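Local coordinates for protein chitinase A (Pteris ryukyuensis, PDB 4RL3) that probably hydrolyses the glycosidic bonds of chitin through its glycoside hydrolase family 18 catalytic domain, the part of the longer protein present in this chain, at residues Gly14-Phe17 with Thr18-Pro21; Asp37-Ser40 with Ala41-Thr45; Val57-Pro60 with Ala61-Gln64; Gly252-Ser256 with Ser257-Gln261. All coordinates share one frame; numbering follows the deposited sequence.

Interaction 1: residues Gly14-Phe17 with Thr18-Pro21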
loop_
_atom_site.group_PDB
_atom_site.type_symbol
_atom_site.label_atom_id
_atom_site.label_comp_id
_atom_site.label_asym_id
_atom_site.label_seq_id
_atom_site.Cartn_x
_atom_site.Cartn_y
_atom_site.Cartn_z
ATOM N N GLY A 14 -5.043 9.160 -15.933
ATOM C CA GLY A 14 -6.082 10.151 -15.760
ATOM C C GLY A 14 -7.064 9.871 -14.651
ATOM O O GLY A 14 -7.942 10.691 -14.391
ATOM N N VAL A 15 -6.937 8.736 -13.979
ATOM C CA VAL A 15 -7.857 8.424 -12.892
ATOM C C VAL A 15 -7.706 9.453 -11.770
ATOM O O VAL A 15 -6.617 9.957 -11.505
ATOM C CB VAL A 15 -7.664 6.981 -12.371
ATOM C CG1 VAL A 15 -6.296 6.805 -11.701
ATOM C CG2 VAL A 15 -8.804 6.584 -11.430
ATOM N N GLN A 16 -8.828 9.769 -11.133
ATOM C CA GLN A 16 -8.872 10.751 -10.066
ATOM C C GLN A 16 -9.473 10.111 -8.820
ATOM O O GLN A 16 -10.152 9.076 -8.905
ATOM C CB GLN A 16 -9.702 11.951 -10.517
ATOM C CG GLN A 16 -9.118 12.634 -11.747
ATOM C CD GLN A 16 -9.925 13.826 -12.197
ATOM O OE1 GLN A 16 -10.732 13.724 -13.135
ATOM N NE2 GLN A 16 -9.744 14.954 -11.526
ATOM N N PHE A 17 -9.199 10.712 -7.660
ATOM C CA PHE A 17 -9.806 10.270 -6.399
ATOM C C PHE A 17 -11.321 10.253 -6.590
ATOM O O PHE A 17 -12.009 9.360 -6.105
ATOM C CB PHE A 17 -9.498 11.219 -5.227
ATOM C CG PHE A 17 -8.025 11.379 -4.881
ATOM C CD1 PHE A 17 -7.239 10.281 -4.582
ATOM C CD2 PHE A 17 -7.459 12.641 -4.775
ATOM C CE1 PHE A 17 -5.903 10.424 -4.232
ATOM C CE2 PHE A 17 -6.123 12.806 -4.421
ATOM C CZ PHE A 17 -5.341 11.687 -4.157
ATOM N N THR A 18 -11.835 11.266 -7.294
ATOM C CA THR A 18 -13.276 11.433 -7.472
ATOM C C THR A 18 -13.970 10.350 -8.322
ATOM O O THR A 18 -15.206 10.241 -8.293
ATOM C CB THR A 18 -13.586 12.825 -8.087
ATOM O OG1 THR A 18 -12.882 12.969 -9.318
ATOM C CG2 THR A 18 -13.186 13.951 -7.136
ATOM N N ASP A 19 -13.193 9.552 -9.050
ATOM C CA ASP A 19 -13.714 8.399 -9.790
ATOM C C ASP A 19 -14.008 7.195 -8.890
ATOM O O ASP A 19 -14.719 6.275 -9.299
ATOM C CB ASP A 19 -12.721 7.956 -10.864
ATOM C CG ASP A 19 -12.524 8.991 -11.948
ATOM O OD1 ASP A 19 -13.513 9.607 -12.391
ATOM O OD2 ASP A 19 -11.390 9.178 -12.375
ATOM N N VAL A 20 -13.410 7.168 -7.704
ATOM C CA VAL A 20 -13.476 5.993 -6.840
ATOM C C VAL A 20 -14.650 6.067 -5.873
ATOM O O VAL A 20 -14.788 7.046 -5.140
ATOM C CB VAL A 20 -12.176 5.828 -6.021
ATOM C CG1 VAL A 20 -12.208 4.534 -5.219
ATOM C CG2 VAL A 20 -10.976 5.837 -6.950
ATOM N N PRO A 21 -15.489 5.016 -5.843
ATOM C CA PRO A 21 -16.619 4.996 -4.914
ATOM C C PRO A 21 -16.124 5.079 -3.471
ATOM O O PRO A 21 -15.204 4.350 -3.100
ATOM C CB PRO A 21 -17.297 3.640 -5.200
ATOM C CG PRO A 21 -16.790 3.211 -6.521
ATOM C CD PRO A 21 -15.421 3.793 -6.665
HETATM O O HOH W 1 -10.771 10.928 -14.286
#
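Asp19 turns its carboxylate back onto the chain just before it, where OD2 accepts the backbone N-H of Gln16 at 2.9 Å. The donor uses the anti side of the carboxylate and lies 34° out of its plane. Asp19 N returns a bond to Gln16 O, so the two residues are tied in both directions across a single turn of 3-10 helix. With chi1 at -65°, CG lies beside the backbone N of Asp19, which folds the acid toward the start of the turn. OD2 also lies 3.8 Å from Val15 CG2, and a water lies within hydrogen-bonding distance of both OD2 and Gly14 O and can donate to either.

Phe17 and Thr18 form the body of the turn. Phe17 O receives Val20 N at 3.1 Å, while its ring swings off to Phe30 and to Ala62 and Val63 on helix 60-69. On the exposed flank, Thr18 OG1 packs 3.5 Å from Gln16 CB.

The chemistry is that of a short turn held largely by polar groups. The carboxylate takes up an N-H that precedes the 3-10 bonds and would probably be polarised by that N-H and the nearby water, while the phenylalanine ties the turn to the hydrophobic interior.

Interaction 2: residues Asp37-Ser40 with Ala41-Thr45; sequences DYTS and AAAAT
Tyr38 lays one face of its ring against the backbone of Ala44, whose CA stands 3.8 Å from the ring centroid and only 12° off the normal, a CH-pi contact almost over the centre. The methyl of Ala44 follows on toward the phenol end, with CB 3.9 Å from Tyr38 CZ, while the carbonyl carbon of Ala42 meets the ring at its edge. The hydroxyl at the far end is bonded to Gln90 O, which fixes the reach of the ring.

Thr39 and Thr45 approach each other at a slant, their CG2 methyls 3.8 Å apart. Thr39 has OG1 between its backbone N and carbonyl carbon (chi1 68°), and this puts the oxygen over the turn, where it accepts Ala43 N at 3.2 Å and, weakly, Ala41 N. Thr45 OG1 finds its partner in Val48 O.

Between these side chains the backbones run antiparallel. Thr45 N binds Asp37 O and Thr39 N binds Ala43 O at 2.7 Å, leaving Tyr38 and Ala44 as a non-hydrogen-bonded pair. Asp37 itself is held by Tyr123 OH and Trp99 NE1. The type I turn from Thr39 to Ala42, closed by Ala42 N on Thr39 O and followed by left-handed backbone angles at Ala42, is the classic type I turn with a G1 bulge, a tight hairpin here extending from strand 27-36 of the TIM barrel.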
loop_
_atom_site.group_PDB
_atom_site.type_symbol
_atom_site.label_atom_id
_atom_site.label_comp_id
_atom_site.label_asym_id
_atom_site.label_seq_id
_atom_site.Cartn_x
_atom_site.Cartn_y
_atom_site.Cartn_z
ATOM N N ASP A 37 12.848 6.876 -4.435
ATOM C CA ASP A 37 14.126 7.549 -4.214
ATOM C C ASP A 37 15.077 7.262 -5.373
ATOM O O ASP A 37 16.177 6.727 -5.191
ATOM C CB ASP A 37 14.727 7.160 -2.850
ATOM C CG ASP A 37 14.895 5.650 -2.656
ATOM O OD1 ASP A 37 14.034 4.859 -3.108
ATOM O OD2 ASP A 37 15.899 5.241 -2.036
ATOM N N TYR A 38 14.619 7.635 -6.564
ATOM C CA TYR A 38 15.355 7.492 -7.809
ATOM C C TYR A 38 15.089 8.696 -8.686
ATOM O O TYR A 38 14.034 9.336 -8.590
ATOM C CB TYR A 38 14.887 6.253 -8.562
ATOM C CG TYR A 38 15.623 4.968 -8.230
ATOM C CD1 TYR A 38 15.377 4.267 -7.053
ATOM C CD2 TYR A 38 16.552 4.438 -9.110
ATOM C CE1 TYR A 38 16.042 3.083 -6.770
ATOM C CE2 TYR A 38 17.225 3.260 -8.832
ATOM C CZ TYR A 38 16.969 2.582 -7.657
ATOM O OH TYR A 38 17.647 1.403 -7.374
ATOM N N THR A 39 16.020 8.976 -9.586
ATOM C CA THR A 39 15.801 9.985 -10.613
ATOM C C THR A 39 15.064 9.353 -11.783
ATOM O O THR A 39 14.998 8.119 -11.901
ATOM C CB THR A 39 17.126 10.539 -11.149
ATOM O OG1 THR A 39 17.808 9.518 -11.888
ATOM C CG2 THR A 39 17.999 11.055 -10.015
ATOM N N SER A 40 14.561 10.195 -12.685
ATOM C CA SER A 40 13.846 9.702 -13.858
ATOM C C SER A 40 14.757 8.907 -14.799
ATOM O O SER A 40 14.268 8.140 -15.630
ATOM C CB SER A 40 13.195 10.857 -14.616
ATOM O OG SER A 40 14.168 11.765 -15.087
ATOM N N ALA A 41 16.074 9.081 -14.665
ATOM C CA ALA A 41 17.050 8.238 -15.380
ATOM C C ALA A 41 17.382 6.927 -14.648
ATOM O O ALA A 41 18.324 6.213 -15.026
ATOM C CB ALA A 41 18.328 9.031 -15.651
ATOM N N ALA A 42 16.623 6.618 -13.595
ATOM C CA ALA A 42 16.782 5.380 -12.820
ATOM C C ALA A 42 18.114 5.299 -12.065
ATOM O O ALA A 42 18.673 4.218 -11.872
ATOM C CB ALA A 42 16.565 4.153 -13.700
ATOM N N ALA A 43 18.587 6.453 -11.606
ATOM C CA ALA A 43 19.703 6.524 -10.676
ATOM C C ALA A 43 19.136 6.686 -9.263
ATOM O O ALA A 43 18.316 7.572 -9.023
ATOM C CB ALA A 43 20.583 7.706 -11.018
ATOM N N ALA A 44 19.603 5.864 -8.335
ATOM C CA ALA A 44 19.190 5.969 -6.927
ATOM C C ALA A 44 19.633 7.313 -6.326
ATOM O O ALA A 44 20.706 7.826 -6.659
ATOM C CB ALA A 44 19.761 4.814 -6.122
ATOM N N THR A 45 18.818 7.865 -5.425
ATOM C CA THR A 45 19.107 9.157 -4.815
ATOM C C THR A 45 19.495 9.060 -3.346
ATOM O O THR A 45 19.598 10.094 -2.678
ATOM C CB THR A 45 17.891 10.090 -4.907
ATOM O OG1 THR A 45 16.807 9.503 -4.166
ATOM C CG2 THR A 45 17.482 10.316 -6.349
#

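Interaction 3: residues Val57-Pro60 with Ala61-Gln64; sequences VLTP and AAVQ
Thr59 caps helix 60-69 straight out of an inverse gamma turn: Leu58 sits at the centre of that turn, closed by a weak bond from Thr59 N to Val57 O, and the very next side chain accepts from Ala62 N. The motif is a threonine N-cap. Its OG1 lies between the backbone N and the carbonyl carbon (chi1 58°), which points the hydroxyl oxygen down the helix to Ala62 N at 3.0 Å, with an angle of 153° at the hydrogen. Thr59 thus accepts twice, since its carbonyl O takes Val63 N at 3.1 Å in the first regular turn of the helix, met nearly along the C=O axis. Pro60 follows at the first helical position, where the missing amide hydrogen costs nothing because no earlier helical carbonyl awaits it; its own carbonyl O accepts Gln64 N at 3.0 Å.

Apolar atoms fill in around the cap. Ala62 CB rests against the threonine, and Ala61 CB lies 3.8 Å from the same OG1. Were the hydroxyl lost to a valine here, Ala62 N would probably be left without its capping acceptor and the first turn more prone to fray. Leu58 O, bonded to Trp53 NE1, ties the approach to the preceding chain, and Pro60 and Gln64 both touch His115. Val63 turns CG2 back beside its backbone N, where the methyl comes to rest 3.6 Å from Thr59 O.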
loop_
_atom_site.group_PDB
_atom_site.type_symbol
_atom_site.label_atom_id
_atom_site.label_comp_id
_atom_site.label_asym_id
_atom_site.label_seq_id
_atom_site.Cartn_x
_atom_site.Cartn_y
_atom_site.Cartn_z
ATOM N N VAL A 57 -2.459 15.698 -11.856
ATOM C CA VAL A 57 -3.885 15.395 -11.668
ATOM C C VAL A 57 -4.197 15.215 -10.186
ATOM O O VAL A 57 -5.119 15.839 -9.654
ATOM C CB VAL A 57 -4.285 14.136 -12.474
ATOM C CG1 VAL A 57 -5.716 13.717 -12.176
ATOM C CG2 VAL A 57 -4.097 14.411 -13.962
ATOM N N LEU A 58 -3.409 14.366 -9.527
ATOM C CA LEU A 58 -3.544 14.100 -8.098
ATOM C C LEU A 58 -2.647 15.079 -7.358
ATOM O O LEU A 58 -1.568 14.747 -6.871
ATOM C CB LEU A 58 -3.203 12.635 -7.784
ATOM C CG LEU A 58 -4.060 11.627 -8.574
ATOM C CD1 LEU A 58 -3.570 10.190 -8.456
ATOM C CD2 LEU A 58 -5.525 11.696 -8.174
ATOM N N THR A 59 -3.100 16.321 -7.338
ATOM C CA THR A 59 -2.356 17.460 -6.811
ATOM C C THR A 59 -2.586 17.603 -5.314
ATOM O O THR A 59 -3.474 16.985 -4.759
ATOM C CB THR A 59 -2.887 18.758 -7.436
ATOM O OG1 THR A 59 -4.286 18.856 -7.144
ATOM C CG2 THR A 59 -2.677 18.773 -8.949
ATOM N N PRO A 60 -1.801 18.469 -4.648
ATOM C CA PRO A 60 -2.115 18.768 -3.260
ATOM C C PRO A 60 -3.553 19.280 -3.086
ATOM O O PRO A 60 -4.222 18.898 -2.130
ATOM C CB PRO A 60 -1.059 19.816 -2.889
ATOM C CG PRO A 60 0.092 19.502 -3.786
ATOM C CD PRO A 60 -0.550 19.119 -5.078
ATOM N N ALA A 61 -4.023 20.130 -3.996
ATOM C CA ALA A 61 -5.400 20.631 -3.926
ATOM C C ALA A 61 -6.435 19.505 -4.039
ATOM O O ALA A 61 -7.462 19.548 -3.362
ATOM C CB ALA A 61 -5.631 21.667 -5.002
ATOM N N ALA A 62 -6.145 18.499 -4.864
ATOM C CA ALA A 62 -7.013 17.319 -4.992
ATOM C C ALA A 62 -7.071 16.496 -3.712
ATOM O O ALA A 62 -8.137 16.017 -3.339
ATOM C CB ALA A 62 -6.587 16.438 -6.166
ATOM N N VAL A 63 -5.930 16.336 -3.035
ATOM C CA VAL A 63 -5.916 15.611 -1.756
ATOM C C VAL A 63 -6.716 16.382 -0.714
ATOM O O VAL A 63 -7.529 15.804 0.018
ATOM C CB VAL A 63 -4.485 15.377 -1.216
ATOM C CG1 VAL A 63 -4.547 14.783 0.196
ATOM C CG2 VAL A 63 -3.688 14.485 -2.153
ATOM N N GLN A 64 -6.486 17.690 -0.634
ATOM C CA GLN A 64 -7.150 18.512 0.364
ATOM C C GLN A 64 -8.656 18.474 0.147
ATOM O O GLN A 64 -9.433 18.348 1.101
ATOM C CB GLN A 64 -6.623 19.937 0.255
ATOM C CG GLN A 64 -7.057 20.885 1.348
ATOM C CD GLN A 64 -6.340 22.222 1.253
ATOM O OE1 GLN A 64 -6.052 22.711 0.151
ATOM N NE2 GLN A 64 -6.032 22.814 2.403
#

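Interaction 4: residues Gly252-Ser256 with Ser257-Gln261; sequences GSYAS and SAKFQ
The Phe260 ring carries Ser253 CB over one face, offset toward the rim, with CE1 of the phenylalanine 3.6 Å from that carbon in a CH-pi contact. Its CZ reaches on to Tyr254 CB at 4.0 Å, and its CE2 comes to the edge of the Tyr254 ring, near the plane, so the two aromatic side chains meet aslant and not as a stack. Lys259 runs alongside Tyr254 in the same direction; its NZ stands 4.7 Å from the Tyr254 centroid and 29° off the normal, an off-centre cation-pi contact.

The ammonium is fixed more firmly by Tyr254 O, which it meets at 2.8 Å in the carbonyl plane. A bend at chi2 (-68°) folds the lysine back over the chain to get there. Ser256 is the polar centre of the turn: its OG donates to Ser253 O at 2.8 Å, and its N donates to the same oxygen, which therefore takes two bonds. Lys259 N adds a weak bond to Ser256 O. A type II' turn from Ala258 to Gln261 then reverses the chain, and Gln261 NE2 braces it by a straight bond to Ala258 O at 2.9 Å.

Without the ring, as with an alanine here in place of Phe260, Ser253 CB would probably lose its CH-pi cover and Tyr254 CB the packing of CZ. The segment joins helix 250-254 to helix 261-271, with Phe260 at the N-cap position of the latter, while Ser253 OG reaches Thr219 and Glu263.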
loop_
_atom_site.group_PDB
_atom_site.type_symbol
_atom_site.label_atom_id
_atom_site.label_comp_id
_atom_site.label_asym_id
_atom_site.label_seq_id
_atom_site.Cartn_x
_atom_site.Cartn_y
_atom_site.Cartn_z
ATOM N N GLY A 252 -6.215 0.573 -12.443
ATOM C CA GLY A 252 -6.615 -0.705 -13.042
ATOM C C GLY A 252 -8.114 -0.742 -13.267
ATOM O O GLY A 252 -8.592 -1.125 -14.333
ATOM N N SER A 253 -8.856 -0.314 -12.254
ATOM C CA SER A 253 -10.305 -0.299 -12.339
ATOM C C SER A 253 -10.777 0.674 -13.411
ATOM O O SER A 253 -11.678 0.368 -14.196
ATOM C CB SER A 253 -10.885 0.062 -10.983
ATOM O OG SER A 253 -10.575 -0.953 -10.064
ATOM N N TYR A 254 -10.145 1.835 -13.465
ATOM C CA TYR A 254 -10.491 2.881 -14.427
ATOM C C TYR A 254 -10.374 2.379 -15.861
ATOM O O TYR A 254 -11.212 2.699 -16.711
ATOM C CB TYR A 254 -9.564 4.076 -14.214
ATOM C CG TYR A 254 -9.911 5.348 -14.967
ATOM C CD1 TYR A 254 -11.107 6.014 -14.741
ATOM C CD2 TYR A 254 -9.028 5.891 -15.881
ATOM C CE1 TYR A 254 -11.404 7.197 -15.403
ATOM C CE2 TYR A 254 -9.324 7.064 -16.548
ATOM C CZ TYR A 254 -10.517 7.703 -16.313
ATOM O OH TYR A 254 -10.818 8.870 -16.987
ATOM N N ALA A 255 -9.342 1.573 -16.101
ATOM C CA ALA A 255 -9.050 1.030 -17.422
ATOM C C ALA A 255 -9.769 -0.288 -17.700
ATOM O O ALA A 255 -9.655 -0.822 -18.805
ATOM C CB ALA A 255 -7.553 0.817 -17.559
ATOM N N SER A 256 -10.489 -0.824 -16.718
ATOM C CA SER A 256 -11.136 -2.133 -16.846
ATOM C C SER A 256 -12.586 -2.029 -17.324
ATOM O O SER A 256 -13.246 -1.000 -17.142
ATOM C CB SER A 256 -11.108 -2.866 -15.504
ATOM O OG SER A 256 -12.098 -2.376 -14.609
ATOM N N SER A 257 -13.100 -3.117 -17.892
ATOM C CA SER A 257 -14.503 -3.144 -18.294
ATOM C C SER A 257 -15.437 -3.153 -17.071
ATOM O O SER A 257 -16.541 -2.598 -17.129
ATOM C CB SER A 257 -14.788 -4.333 -19.214
ATOM O OG SER A 257 -14.489 -5.541 -18.571
ATOM N N ALA A 258 -14.979 -3.728 -15.960
ATOM C CA ALA A 258 -15.784 -3.794 -14.739
ATOM C C ALA A 258 -15.854 -2.456 -14.010
ATOM O O ALA A 258 -16.677 -2.283 -13.114
ATOM C CB ALA A 258 -15.261 -4.871 -13.791
ATOM N N LYS A 259 -14.999 -1.516 -14.391
ATOM C CA LYS A 259 -14.916 -0.218 -13.730
ATOM C C LYS A 259 -14.800 -0.397 -12.200
ATOM O O LYS A 259 -13.972 -1.213 -11.763
ATOM C CB LYS A 259 -16.028 0.722 -14.224
ATOM C CG LYS A 259 -15.861 1.104 -15.701
ATOM C CD LYS A 259 -14.632 1.985 -15.911
ATOM C CE LYS A 259 -14.587 2.673 -17.269
ATOM N NZ LYS A 259 -13.705 3.875 -17.241
ATOM N N PHE A 260 -15.580 0.322 -11.395
ATOM C CA PHE A 260 -15.355 0.354 -9.948
ATOM C C PHE A 260 -16.360 -0.440 -9.117
ATOM O O PHE A 260 -16.509 -0.195 -7.924
ATOM C CB PHE A 260 -15.300 1.803 -9.455
ATOM C CG PHE A 260 -14.140 2.587 -10.002
ATOM C CD1 PHE A 260 -12.924 2.614 -9.320
ATOM C CD2 PHE A 260 -14.254 3.301 -11.182
ATOM C CE1 PHE A 260 -11.850 3.340 -9.812
ATOM C CE2 PHE A 260 -13.175 4.022 -11.677
ATOM C CZ PHE A 260 -11.981 4.048 -10.989
ATOM N N GLN A 261 -17.034 -1.405 -9.730
ATOM C CA GLN A 261 -18.059 -2.146 -9.007
ATOM C C GLN A 261 -17.501 -2.941 -7.834
ATOM O O GLN A 261 -18.178 -3.097 -6.820
ATOM C CB GLN A 261 -18.877 -3.047 -9.935
ATOM C CG GLN A 261 -18.144 -4.238 -10.533
ATOM C CD GLN A 261 -18.936 -4.853 -11.670
ATOM O OE1 GLN A 261 -19.835 -5.673 -11.452
ATOM N NE2 GLN A 261 -18.622 -4.445 -12.888
#

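How the interactions relate
Interactions 1, 3 and 4 form one connected group, while interaction 2 stands apart. The turn at 14-21 lies in the middle, its centre 11 Å from those of both interaction 3 and interaction 4. Phe17 CE2 packs 3.7 Å from Val63 CG2 toward interaction 3; toward interaction 4, Pro21 CD lies 3.4 Å from Phe260 CB and Tyr254 covers Val15 and Asp19. Interactions 3 and 4 do not touch, with nearest atoms about 9 Å apart. The hairpin of interaction 2 is centred 28 Å from interaction 1. Through Asp37 and Tyr123 it adjoins strand 118-123, which in this family carries the catalytic signature, and so probably lies nearest the active site.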